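Local coordinates for beta-fructofuranosidase (PDB 6NOB), which probably hydrolyses terminal beta-fructofuranosides such as sucrose, acting as a glycoside hydrolase of family 32, at residues 113-117 and 464-468; 132-137 and 439-444; 197-203 and 214-220. All coordinates share one frame; numbering follows the deposited sequence.

Contact 1. Residues 113-117 and 464-468; sequences NRFGR and QPCLA
Two arginines of the turn at 113-117, Arg114 and Arg117, lie against the backbone and small side chains of 464-468. Arg114 NE comes to 3.3 Å from Cys466 O. The firm charge partner of Arg114 is Asp101, which takes NH2. Beside that approach, Cys466 CB sits over one face of the Arg114 guanidinium, displaced toward its rim and 3.7 Å from NE.

The apolar touch is that of Arg117 CG on Leu467 CD1, at 3.6 Å, where the two side chains run alongside each other, pointing opposite ways. The Arg117 guanidinium makes a separate contact: a bend in the chain (chi3 66°) carries NH1 to within 3.4 Å of Ala468 CB, with the amide nitrogen of Ala468 above the centre of the group. Its nitrogens are bonded outside the two segments, NE in a salt bridge to Glu123, NH1 to Pro124 O and NH2 to Phe125 O.

The two arginines are the first and last residues of a type II beta turn, closed by Arg117 N donating to Arg114 O at 3.1 Å. Gly116 is third, at positive phi (100°); a CB there would jam against the carbonyl O of Phe115 and lie tight against Leu467 CD1. The arrangement is a type II turn in the segment leading into the family 32 propeller, docked on the loop that enters strand 468-481.

Contact 2. Residues 132-137 and 439-444; sequences PNGLCQ and QSFADD
Gln439 reaches across to the backbone of 132-137, where its OE1 accepts from Leu135 N at 3.2 Å in an almost straight bond (N-H...O 172°), the donor lying close to the line of the C=O. The side chain spans the gap because it is fully extended, with CG anti to the backbone N (chi1 -172°). At the other end the roles reverse: Gln137 OE1 accepts from Asp444 N at 2.7 Å. The same oxygen lies 2.9 Å from Asp444 OD2; as both are ordinarily acceptors, that approach counts as no bond. Replacing Gln137 by an alanine would probably leave Asp444 N without this acceptor and open a gap beside the Asp444 carboxylate. Between the two glutamines sits Phe441, its CD1 touching Leu135 CB at 3.6 Å while one ring face lies over Cys136 N.

Water bridges the backbones, whose strand axes come no closer than 6.2 Å, running parallel within 21°. One water takes the hydrogen of Gln137 N at 2.9 Å and donates to Ala442 O at 3.1 Å; another lies between Leu135 O and Gln439 OE1.

Farther out, Gln439 NE2 is fixed by Gly197 O and Asp444 OD1 by Asn212 N. Leu144 and Phe451, on the strands next to each segment, pack on Leu135. Joined here by side chains and water rather than backbone bonds, the near-parallel strands 127-138 and 435-442 fit the inner strands of the first and last blades of the five-bladed family 32 beta-propeller, adjoining where the ring closes. Segment 132-137 begins with the last three residues of the WMNDPNG motif, whose aspartate is the nucleophile in relatives.

Contact 3. Residues 197-203 and 214-220; sequences GSAVTVD and ANAIRLY
An antiparallel pair of strands with a classic beta bulge at one end makes up this contact, part of the four-stranded antiparallel sheet that forms one blade of the family 32 beta-propeller. The bulge is defined by Val202 O, which accepts from both Asn215 N at 2.9 Å and Ala216 N at 3.2 Å. Beyond it the pairing is regular: Val202 N donates to Ala216 O at 3.0 Å, nearly straight at 176°, while Val200 N donates to Arg218 O at 2.7 Å and Arg218 N to Val200 O at 2.8 Å. Ser198 and Tyr220 form the next hydrogen-bonded pair. The strand directions differ by 149°, a marked twist from exact antiparallel.

Side chains then alternate between the faces. Ala199 and Ile217 share one, with Ala199 CB 3.7 Å from Ile217 CG2, a branch that the Ile217 chi1 of -53° turns toward Ala199; Cys136 of strand 127-138 covers both from the neighbouring blade. On the other, Val200 CG2 meets the Tyr220 ring at its edge, near the ring plane, 4.2 Å from CE2, and Val272 of strand 268-273 packs on both residues. Arg218 also starts from this face, and its guanidinium forms a salt bridge with Asp206 in the connection between the strands.

At the far end from the bulge, Gly197 CA already lies 3.0 Å from Tyr220 O; with the backbone as it stands, a CB on Gly197 would clash with that oxygen, consistent with glycine here.

Along the chain the three contacts are nested: contact 3 lies within the loop closed by contact 2, which in turn lies within that of contact 1. Contacts 2 and 3 are propeller neighbours, centres about 10 Å apart, and touch where Gly197 O is the probable acceptor for Gly134 N and Gln439 NE2, so three separate strands converge on one carbonyl. Contact 1 stands apart, its centre about 28 Å from contact 2's and about 34 Å from contact 3's, on the opposite side of the chain's centre from the latter. Strand 127-138, after 113-117, pairs in parallel with strand 468-481, which starts at Ala468; this joins first and last blades, consistent with closure of the propeller ring.

Contact 1. Residues 113-117 and 464-468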
ATOM      1  N   ASN A 113      -6.865   2.457  19.486  1.00 45.60           N
ATOM      2  CA  ASN A 113      -6.183   1.851  20.633  1.00 48.58           C
ATOM      3  C   ASN A 113      -6.879   0.541  21.015  1.00 52.95           C
ATOM      4  O   ASN A 113      -7.563   0.425  22.032  1.00 57.63           O
ATOM      5  CB  ASN A 113      -6.137   2.830  21.799  1.00 48.09           C
ATOM      6  CG  ASN A 113      -5.339   2.298  22.971  1.00 57.17           C
ATOM      7  OD1 ASN A 113      -4.342   1.596  22.792  1.00 62.60           O
ATOM      8  ND2 ASN A 113      -5.778   2.625  24.182  1.00 58.15           N
ATOM      9  N   ARG A 114      -6.685  -0.463  20.160  1.00 51.03           N
ATOM     10  CA  ARG A 114      -7.289  -1.775  20.347  1.00 51.78           C
ATOM     11  C   ARG A 114      -6.301  -2.858  19.940  1.00 49.66           C
ATOM     12  O   ARG A 114      -5.521  -2.686  18.999  1.00 51.22           O
ATOM     13  CB  ARG A 114      -8.577  -1.943  19.524  1.00 52.97           C
ATOM     14  CG  ARG A 114      -9.630  -0.876  19.754  1.00 57.72           C
ATOM     15  CD  ARG A 114     -10.820  -1.092  18.839  1.00 53.56           C
ATOM     16  NE  ARG A 114     -11.362  -2.441  18.973  1.00 56.78           N
ATOM     17  CZ  ARG A 114     -12.223  -2.805  19.915  1.00 57.90           C
ATOM     18  NH1 ARG A 114     -12.644  -1.920  20.809  1.00 54.81           N
ATOM     19  NH2 ARG A 114     -12.667  -4.055  19.964  1.00 59.23           N
ATOM     20  N   PHE A 115      -6.349  -3.979  20.659  1.00 48.38           N
ATOM     21  CA  PHE A 115      -5.534  -5.134  20.304  1.00 48.93           C
ATOM     22  C   PHE A 115      -5.824  -5.559  18.870  1.00 49.90           C
ATOM     23  O   PHE A 115      -6.983  -5.644  18.456  1.00 48.19           O
ATOM     24  CB  PHE A 115      -5.808  -6.284  21.276  1.00 49.45           C
ATOM     25  CG  PHE A 115      -5.040  -7.543  20.971  1.00 55.64           C
ATOM     26  CD1 PHE A 115      -3.655  -7.562  21.021  1.00 57.15           C
ATOM     27  CD2 PHE A 115      -5.710  -8.716  20.652  1.00 56.31           C
ATOM     28  CE1 PHE A 115      -2.953  -8.724  20.747  1.00 59.17           C
ATOM     29  CE2 PHE A 115      -5.014  -9.880  20.376  1.00 54.01           C
ATOM     30  CZ  PHE A 115      -3.635  -9.885  20.424  1.00 56.02           C
ATOM     31  N   GLY A 116      -4.764  -5.807  18.105  1.00 46.99           N
ATOM     32  CA  GLY A 116      -4.878  -6.101  16.693  1.00 43.16           C
ATOM     33  C   GLY A 116      -4.597  -4.928  15.778  1.00 48.45           C
ATOM     34  O   GLY A 116      -4.555  -5.116  14.554  1.00 50.35           O
ATOM     35  N   ARG A 117      -4.408  -3.731  16.324  1.00 47.12           N
ATOM     36  CA  ARG A 117      -4.085  -2.549  15.542  1.00 47.43           C
ATOM     37  C   ARG A 117      -2.664  -2.094  15.845  1.00 45.57           C
ATOM     38  O   ARG A 117      -2.140  -2.323  16.939  1.00 45.55           O
ATOM     39  CB  ARG A 117      -5.061  -1.402  15.830  1.00 44.47           C
ATOM     40  CG  ARG A 117      -6.524  -1.803  15.824  1.00 42.57           C
ATOM     41  CD  ARG A 117      -7.422  -0.627  15.475  1.00 41.08           C
ATOM     42  NE  ARG A 117      -7.212  -0.172  14.103  1.00 39.35           N
ATOM     43  CZ  ARG A 117      -8.119   0.478  13.382  1.00 37.53           C
ATOM     44  NH1 ARG A 117      -7.840   0.851  12.141  1.00 35.64           N
ATOM     45  NH2 ARG A 117      -9.311   0.751  13.896  1.00 38.27           N
ATOM     46  N   GLN A 464     -12.947  -9.371  12.765  1.00 49.67           N
ATOM     47  CA  GLN A 464     -13.663  -9.054  13.992  1.00 53.86           C
ATOM     48  C   GLN A 464     -14.146  -7.614  13.897  1.00 52.93           C
ATOM     49  O   GLN A 464     -13.630  -6.837  13.084  1.00 51.67           O
ATOM     50  CB  GLN A 464     -12.770  -9.259  15.228  1.00 55.55           C
ATOM     51  CG  GLN A 464     -11.373  -8.691  15.093  1.00 62.99           C
ATOM     52  CD  GLN A 464     -10.415  -9.267  16.114  1.00 64.25           C
ATOM     53  OE1 GLN A 464      -9.240  -9.491  15.825  1.00 65.59           O
ATOM     54  NE2 GLN A 464     -10.916  -9.519  17.317  1.00 67.17           N
ATOM     55  N   PRO A 465     -15.149  -7.236  14.687  1.00 49.30           N
ATOM     56  CA  PRO A 465     -15.666  -5.866  14.613  1.00 50.96           C
ATOM     57  C   PRO A 465     -14.642  -4.843  15.082  1.00 52.10           C
ATOM     58  O   PRO A 465     -13.641  -5.167  15.726  1.00 55.10           O
ATOM     59  CB  PRO A 465     -16.883  -5.892  15.544  1.00 49.25           C
ATOM     60  CG  PRO A 465     -17.261  -7.329  15.646  1.00 48.75           C
ATOM     61  CD  PRO A 465     -15.973  -8.086  15.561  1.00 48.39           C
ATOM     62  N   CYS A 466     -14.913  -3.582  14.733  1.00 48.21           N
ATOM     63  CA  CYS A 466     -14.118  -2.445  15.196  1.00 51.97           C
ATOM     64  C   CYS A 466     -12.640  -2.626  14.863  1.00 52.77           C
ATOM     65  O   CYS A 466     -11.757  -2.356  15.681  1.00 51.08           O
ATOM     66  CB  CYS A 466     -14.313  -2.218  16.696  1.00 50.34           C
ATOM     67  SG  CYS A 466     -16.034  -1.999  17.207  1.00 53.11           S
ATOM     68  N   LEU A 467     -12.368  -3.096  13.647  1.00 53.75           N
ATOM     69  CA  LEU A 467     -11.007  -3.383  13.221  1.00 50.97           C
ATOM     70  C   LEU A 467     -10.880  -3.126  11.728  1.00 50.40           C
ATOM     71  O   LEU A 467     -11.855  -3.226  10.979  1.00 51.99           O
ATOM     72  CB  LEU A 467     -10.613  -4.832  13.527  1.00 51.77           C
ATOM     73  CG  LEU A 467      -9.117  -5.118  13.645  1.00 50.77           C
ATOM     74  CD1 LEU A 467      -8.597  -4.599  14.970  1.00 52.05           C
ATOM     75  CD2 LEU A 467      -8.823  -6.601  13.487  1.00 58.39           C
ATOM     76  N   ALA A 468      -9.665  -2.802  11.301  1.00 49.96           N
ATOM     77  CA  ALA A 468      -9.345  -2.656   9.891  1.00 47.04           C
ATOM     78  C   ALA A 468      -8.465  -3.814   9.438  1.00 46.53           C
ATOM     79  O   ALA A 468      -7.741  -4.415  10.236  1.00 43.05           O
ATOM     80  CB  ALA A 468      -8.639  -1.326   9.616  1.00 41.97           C
TER

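Contact 2. Residues 132-137 and 439-444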
ATOM      1  N   PRO A 132      -1.442   1.693  -1.743  1.00 35.82           N
ATOM      2  CA  PRO A 132      -1.385   3.160  -1.721  1.00 29.93           C
ATOM      3  C   PRO A 132      -1.446   3.717  -3.135  1.00 33.23           C
ATOM      4  O   PRO A 132      -0.855   3.165  -4.066  1.00 32.47           O
ATOM      5  CB  PRO A 132      -0.028   3.451  -1.068  1.00 32.20           C
ATOM      6  CG  PRO A 132       0.810   2.267  -1.435  1.00 33.97           C
ATOM      7  CD  PRO A 132      -0.129   1.084  -1.458  1.00 37.60           C
ATOM      8  N   ASN A 133      -2.175   4.822  -3.294  1.00 30.40           N
ATOM      9  CA  ASN A 133      -2.394   5.424  -4.601  1.00 29.44           C
ATOM     10  C   ASN A 133      -2.141   6.925  -4.551  1.00 33.93           C
ATOM     11  O   ASN A 133      -2.187   7.555  -3.491  1.00 37.54           O
ATOM     12  CB  ASN A 133      -3.824   5.182  -5.113  1.00 28.49           C
ATOM     13  CG  ASN A 133      -4.193   3.711  -5.165  1.00 33.19           C
ATOM     14  OD1 ASN A 133      -5.349   3.346  -4.945  1.00 30.26           O
ATOM     15  ND2 ASN A 133      -3.220   2.861  -5.467  1.00 30.75           N
ATOM     16  N   GLY A 134      -1.869   7.483  -5.727  1.00 31.40           N
ATOM     17  CA  GLY A 134      -1.870   8.934  -5.898  1.00 31.93           C
ATOM     18  C   GLY A 134      -0.906   9.675  -5.000  1.00 36.59           C
ATOM     19  O   GLY A 134      -1.221  10.772  -4.523  1.00 38.25           O
ATOM     20  N   LEU A 135       0.268   9.099  -4.762  1.00 29.03           N
ATOM     21  CA  LEU A 135       1.235   9.718  -3.866  1.00 33.30           C
ATOM     22  C   LEU A 135       1.811  10.981  -4.491  1.00 36.83           C
ATOM     23  O   LEU A 135       2.253  10.972  -5.645  1.00 36.07           O
ATOM     24  CB  LEU A 135       2.351   8.729  -3.532  1.00 37.06           C
ATOM     25  CG  LEU A 135       1.853   7.466  -2.831  1.00 38.41           C
ATOM     26  CD1 LEU A 135       2.987   6.491  -2.603  1.00 39.20           C
ATOM     27  CD2 LEU A 135       1.183   7.831  -1.518  1.00 40.04           C
ATOM     28  N   CYS A 136       1.802  12.069  -3.726  1.00 43.45           N
ATOM     29  CA  CYS A 136       2.333  13.343  -4.192  1.00 39.96           C
ATOM     30  C   CYS A 136       2.427  14.305  -3.019  1.00 37.62           C
ATOM     31  O   CYS A 136       1.824  14.090  -1.963  1.00 34.61           O
ATOM     32  CB  CYS A 136       1.470  13.937  -5.314  1.00 35.09           C
ATOM     33  SG  CYS A 136      -0.213  14.379  -4.851  1.00 34.91           S
ATOM     34  N   GLN A 137       3.232  15.346  -3.206  1.00 35.12           N
ATOM     35  CA  GLN A 137       3.186  16.535  -2.368  1.00 38.35           C
ATOM     36  C   GLN A 137       2.423  17.598  -3.144  1.00 36.97           C
ATOM     37  O   GLN A 137       2.776  17.904  -4.286  1.00 42.34           O
ATOM     38  CB  GLN A 137       4.587  17.028  -2.004  1.00 40.84           C
ATOM     39  CG  GLN A 137       4.582  18.120  -0.945  1.00 45.94           C
ATOM     40  CD  GLN A 137       5.943  18.342  -0.314  1.00 53.46           C
ATOM     41  OE1 GLN A 137       6.977  18.078  -0.930  1.00 52.75           O
ATOM     42  NE2 GLN A 137       5.950  18.835   0.921  1.00 53.06           N
ATOM     43  N   GLN A 439       4.405   2.119  -4.242  1.00 35.89           N
ATOM     44  CA  GLN A 439       4.374   3.268  -5.132  1.00 33.30           C
ATOM     45  C   GLN A 439       5.251   4.354  -4.533  1.00 34.58           C
ATOM     46  O   GLN A 439       5.313   4.506  -3.311  1.00 37.07           O
ATOM     47  CB  GLN A 439       2.950   3.793  -5.360  1.00 29.97           C
ATOM     48  CG  GLN A 439       2.884   4.872  -6.436  1.00 31.68           C
ATOM     49  CD  GLN A 439       1.473   5.324  -6.743  1.00 38.53           C
ATOM     50  OE1 GLN A 439       1.090   6.458  -6.448  1.00 36.70           O
ATOM     51  NE2 GLN A 439       0.691   4.439  -7.353  1.00 38.75           N
ATOM     52  N   SER A 440       5.934   5.096  -5.393  1.00 33.29           N
ATOM     53  CA  SER A 440       6.875   6.113  -4.956  1.00 31.19           C
ATOM     54  C   SER A 440       6.488   7.472  -5.522  1.00 32.73           C
ATOM     55  O   SER A 440       5.664   7.580  -6.432  1.00 33.03           O
ATOM     56  CB  SER A 440       8.301   5.745  -5.377  1.00 30.06           C
ATOM     57  OG  SER A 440       8.634   6.350  -6.613  1.00 35.94           O
ATOM     58  N   PHE A 441       7.093   8.520  -4.965  1.00 36.53           N
ATOM     59  CA  PHE A 441       6.919   9.873  -5.476  1.00 37.52           C
ATOM     60  C   PHE A 441       8.135  10.701  -5.089  1.00 41.18           C
ATOM     61  O   PHE A 441       8.939  10.307  -4.241  1.00 40.40           O
ATOM     62  CB  PHE A 441       5.622  10.512  -4.957  1.00 32.11           C
ATOM     63  CG  PHE A 441       5.681  10.945  -3.518  1.00 30.62           C
ATOM     64  CD1 PHE A 441       5.539  10.024  -2.489  1.00 30.22           C
ATOM     65  CD2 PHE A 441       5.871  12.280  -3.194  1.00 34.81           C
ATOM     66  CE1 PHE A 441       5.590  10.428  -1.163  1.00 30.83           C
ATOM     67  CE2 PHE A 441       5.924  12.692  -1.876  1.00 35.49           C
ATOM     68  CZ  PHE A 441       5.783  11.767  -0.857  1.00 36.89           C
ATOM     69  N   ALA A 442       8.265  11.855  -5.736  1.00 39.05           N
ATOM     70  CA  ALA A 442       9.323  12.814  -5.453  1.00 35.24           C
ATOM     71  C   ALA A 442       8.704  14.046  -4.811  1.00 33.89           C
ATOM     72  O   ALA A 442       7.887  14.728  -5.437  1.00 40.05           O
ATOM     73  CB  ALA A 442      10.077  13.194  -6.728  1.00 32.99           C
ATOM     74  N   ASP A 443       9.094  14.332  -3.569  1.00 28.21           N
ATOM     75  CA  ASP A 443       8.571  15.508  -2.888  1.00 35.03           C
ATOM     76  C   ASP A 443       9.203  16.774  -3.476  1.00 40.92           C
ATOM     77  O   ASP A 443      10.001  16.727  -4.417  1.00 40.76           O
ATOM     78  CB  ASP A 443       8.780  15.390  -1.374  1.00 33.65           C
ATOM     79  CG  ASP A 443      10.240  15.539  -0.940  1.00 42.78           C
ATOM     80  OD1 ASP A 443      11.142  15.674  -1.796  1.00 45.69           O
ATOM     81  OD2 ASP A 443      10.485  15.522   0.287  1.00 43.95           O
ATOM     82  N   ASP A 444       8.844  17.926  -2.907  1.00 46.05           N
ATOM     83  CA  ASP A 444       9.271  19.197  -3.487  1.00 49.86           C
ATOM     84  C   ASP A 444      10.783  19.384  -3.440  1.00 51.96           C
ATOM     85  O   ASP A 444      11.318  20.193  -4.206  1.00 53.43           O
ATOM     86  CB  ASP A 444       8.578  20.360  -2.777  1.00 59.00           C
ATOM     87  CG  ASP A 444       7.118  20.493  -3.167  1.00 61.92           C
ATOM     88  OD1 ASP A 444       6.820  20.495  -4.380  1.00 60.40           O
ATOM     89  OD2 ASP A 444       6.268  20.595  -2.259  1.00 64.26           O
TER
HETATM   90  O   HOH W   1       2.072   8.916  -7.607  1.00 32.03           O
HETATM   91  O   HOH W   2       4.866  15.477  -5.642  1.00 43.64           O

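Contact 3. Residues 197-203 and 214-220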
ATOM      1  N   GLY A 197      -3.675   3.709  -8.846  1.00 26.98           N
ATOM      2  CA  GLY A 197      -3.275   4.797  -9.723  1.00 26.71           C
ATOM      3  C   GLY A 197      -2.235   5.689  -9.081  1.00 35.31           C
ATOM      4  O   GLY A 197      -1.950   5.592  -7.885  1.00 35.30           O
ATOM      5  N   SER A 198      -1.668   6.574  -9.901  1.00 33.68           N
ATOM      6  CA  SER A 198      -0.605   7.492  -9.501  1.00 29.93           C
ATOM      7  C   SER A 198      -1.063   8.941  -9.684  1.00 34.29           C
ATOM      8  O   SER A 198      -2.168   9.211 -10.161  1.00 31.18           O
ATOM      9  CB  SER A 198       0.675   7.221 -10.296  1.00 31.11           C
ATOM     10  OG  SER A 198       0.426   7.253 -11.692  1.00 31.62           O
ATOM     11  N   ALA A 199      -0.187   9.882  -9.311  1.00 31.93           N
ATOM     12  CA  ALA A 199      -0.530  11.300  -9.274  1.00 32.03           C
ATOM     13  C   ALA A 199       0.550  12.148  -9.932  1.00 34.78           C
ATOM     14  O   ALA A 199       1.746  11.892  -9.766  1.00 29.79           O
ATOM     15  CB  ALA A 199      -0.734  11.781  -7.833  1.00 28.94           C
ATOM     16  N   VAL A 200       0.117  13.170 -10.668  1.00 33.07           N
ATOM     17  CA  VAL A 200       1.008  14.175 -11.239  1.00 37.03           C
ATOM     18  C   VAL A 200       0.437  15.547 -10.905  1.00 37.50           C
ATOM     19  O   VAL A 200      -0.688  15.868 -11.308  1.00 32.89           O
ATOM     20  CB  VAL A 200       1.173  14.017 -12.759  1.00 35.87           C
ATOM     21  CG1 VAL A 200       2.129  15.074 -13.298  1.00 37.35           C
ATOM     22  CG2 VAL A 200       1.669  12.625 -13.104  1.00 35.56           C
ATOM     23  N   THR A 201       1.203  16.350 -10.164  1.00 36.02           N
ATOM     24  CA  THR A 201       0.781  17.707  -9.833  1.00 36.60           C
ATOM     25  C   THR A 201       0.989  18.617 -11.039  1.00 39.06           C
ATOM     26  O   THR A 201       2.077  18.652 -11.622  1.00 40.03           O
ATOM     27  CB  THR A 201       1.554  18.241  -8.622  1.00 37.27           C
ATOM     28  OG1 THR A 201       2.953  18.312  -8.926  1.00 34.87           O
ATOM     29  CG2 THR A 201       1.345  17.342  -7.407  1.00 36.09           C
ATOM     30  N   VAL A 202      -0.061  19.350 -11.417  1.00 35.13           N
ATOM     31  CA  VAL A 202      -0.062  20.167 -12.623  1.00 36.30           C
ATOM     32  C   VAL A 202      -0.558  21.570 -12.283  1.00 40.34           C
ATOM     33  O   VAL A 202      -1.152  21.809 -11.232  1.00 37.64           O
ATOM     34  CB  VAL A 202      -0.927  19.555 -13.746  1.00 34.21           C
ATOM     35  CG1 VAL A 202      -0.381  18.199 -14.167  1.00 29.78           C
ATOM     36  CG2 VAL A 202      -2.376  19.437 -13.294  1.00 28.85           C
ATOM     37  N   ASP A 203      -0.306  22.502 -13.204  1.00 39.49           N
ATOM     38  CA  ASP A 203      -0.857  23.845 -13.101  1.00 41.17           C
ATOM     39  C   ASP A 203      -2.235  23.872 -13.767  1.00 41.80           C
ATOM     40  O   ASP A 203      -2.800  22.832 -14.113  1.00 45.31           O
ATOM     41  CB  ASP A 203       0.116  24.875 -13.686  1.00 35.15           C
ATOM     42  CG  ASP A 203       0.319  24.732 -15.194  1.00 42.05           C
ATOM     43  OD1 ASP A 203      -0.363  23.913 -15.847  1.00 39.88           O
ATOM     44  OD2 ASP A 203       1.182  25.460 -15.733  1.00 41.37           O
ATOM     45  N   ALA A 214       1.509  23.888  -7.630  1.00 43.95           N
ATOM     46  CA  ALA A 214       0.497  23.275  -8.471  1.00 37.10           C
ATOM     47  C   ALA A 214      -0.887  23.854  -8.191  1.00 39.20           C
ATOM     48  O   ALA A 214      -1.162  24.412  -7.124  1.00 41.56           O
ATOM     49  CB  ALA A 214       0.479  21.758  -8.272  1.00 34.13           C
ATOM     50  N   ASN A 215      -1.767  23.710  -9.182  1.00 39.27           N
ATOM     51  CA  ASN A 215      -3.159  24.108  -9.055  1.00 39.92           C
ATOM     52  C   ASN A 215      -4.110  22.935  -8.901  1.00 40.45           C
ATOM     53  O   ASN A 215      -5.252  23.141  -8.475  1.00 43.59           O
ATOM     54  CB  ASN A 215      -3.589  24.938 -10.274  1.00 49.61           C
ATOM     55  CG  ASN A 215      -2.960  26.313 -10.286  1.00 62.06           C
ATOM     56  OD1 ASN A 215      -2.108  26.613 -11.124  1.00 65.78           O
ATOM     57  ND2 ASN A 215      -3.371  27.159  -9.347  1.00 66.14           N
ATOM     58  N   ALA A 216      -3.672  21.722  -9.232  1.00 38.95           N
ATOM     59  CA  ALA A 216      -4.508  20.537  -9.126  1.00 36.67           C
ATOM     60  C   ALA A 216      -3.619  19.303  -9.136  1.00 38.49           C
ATOM     61  O   ALA A 216      -2.464  19.349  -9.570  1.00 38.71           O
ATOM     62  CB  ALA A 216      -5.533  20.465 -10.263  1.00 30.46           C
ATOM     63  N   ILE A 217      -4.173  18.201  -8.639  1.00 34.67           N
ATOM     64  CA  ILE A 217      -3.563  16.881  -8.758  1.00 27.16           C
ATOM     65  C   ILE A 217      -4.241  16.165  -9.915  1.00 32.68           C
ATOM     66  O   ILE A 217      -5.469  16.006  -9.920  1.00 33.79           O
ATOM     67  CB  ILE A 217      -3.710  16.060  -7.467  1.00 27.31           C
ATOM     68  CG1 ILE A 217      -3.200  16.823  -6.248  1.00 28.47           C
ATOM     69  CG2 ILE A 217      -2.987  14.726  -7.600  1.00 29.85           C
ATOM     70  CD1 ILE A 217      -3.567  16.147  -4.937  1.00 26.98           C
ATOM     71  N   ARG A 218      -3.458  15.727 -10.893  1.00 29.82           N
ATOM     72  CA  ARG A 218      -3.964  14.849 -11.936  1.00 32.11           C
ATOM     73  C   ARG A 218      -3.639  13.408 -11.571  1.00 31.26           C
ATOM     74  O   ARG A 218      -2.479  13.070 -11.316  1.00 31.82           O
ATOM     75  CB  ARG A 218      -3.382  15.188 -13.310  1.00 25.40           C
ATOM     76  CG  ARG A 218      -3.930  14.285 -14.410  1.00 24.95           C
ATOM     77  CD  ARG A 218      -3.747  14.864 -15.805  1.00 27.68           C
ATOM     78  NE  ARG A 218      -4.553  16.062 -16.036  1.00 34.11           N
ATOM     79  CZ  ARG A 218      -5.868  16.057 -16.238  1.00 38.07           C
ATOM     80  NH1 ARG A 218      -6.545  14.914 -16.219  1.00 37.48           N
ATOM     81  NH2 ARG A 218      -6.510  17.199 -16.449  1.00 32.42           N
ATOM     82  N   LEU A 219      -4.665  12.567 -11.542  1.00 30.96           N
ATOM     83  CA  LEU A 219      -4.513  11.159 -11.221  1.00 32.06           C
ATOM     84  C   LEU A 219      -4.696  10.325 -12.475  1.00 34.06           C
ATOM     85  O   LEU A 219      -5.529  10.645 -13.327  1.00 35.94           O
ATOM     86  CB  LEU A 219      -5.515  10.735 -10.148  1.00 28.12           C
ATOM     87  CG  LEU A 219      -5.278  11.613  -8.922  1.00 39.39           C
ATOM     88  CD1 LEU A 219      -6.548  12.336  -8.508  1.00 38.11           C
ATOM     89  CD2 LEU A 219      -4.691  10.803  -7.783  1.00 35.18           C
ATOM     90  N   TYR A 220      -3.886   9.277 -12.594  1.00 34.75           N
ATOM     91  CA  TYR A 220      -4.033   8.259 -13.627  1.00 32.58           C
ATOM     92  C   TYR A 220      -4.239   6.930 -12.919  1.00 35.57           C
ATOM     93  O   TYR A 220      -3.387   6.515 -12.128  1.00 37.76           O
ATOM     94  CB  TYR A 220      -2.801   8.201 -14.535  1.00 25.48           C
ATOM     95  CG  TYR A 220      -2.568   9.451 -15.354  1.00 31.85           C
ATOM     96  CD1 TYR A 220      -3.100   9.570 -16.633  1.00 29.72           C
ATOM     97  CD2 TYR A 220      -1.804  10.504 -14.859  1.00 27.35           C
ATOM     98  CE1 TYR A 220      -2.889  10.703 -17.393  1.00 30.77           C
ATOM     99  CE2 TYR A 220      -1.588  11.646 -15.613  1.00 32.29           C
ATOM    100  CZ  TYR A 220      -2.133  11.737 -16.881  1.00 36.00           C
ATOM    101  OH  TYR A 220      -1.925  12.863 -17.645  1.00 33.60           O
TER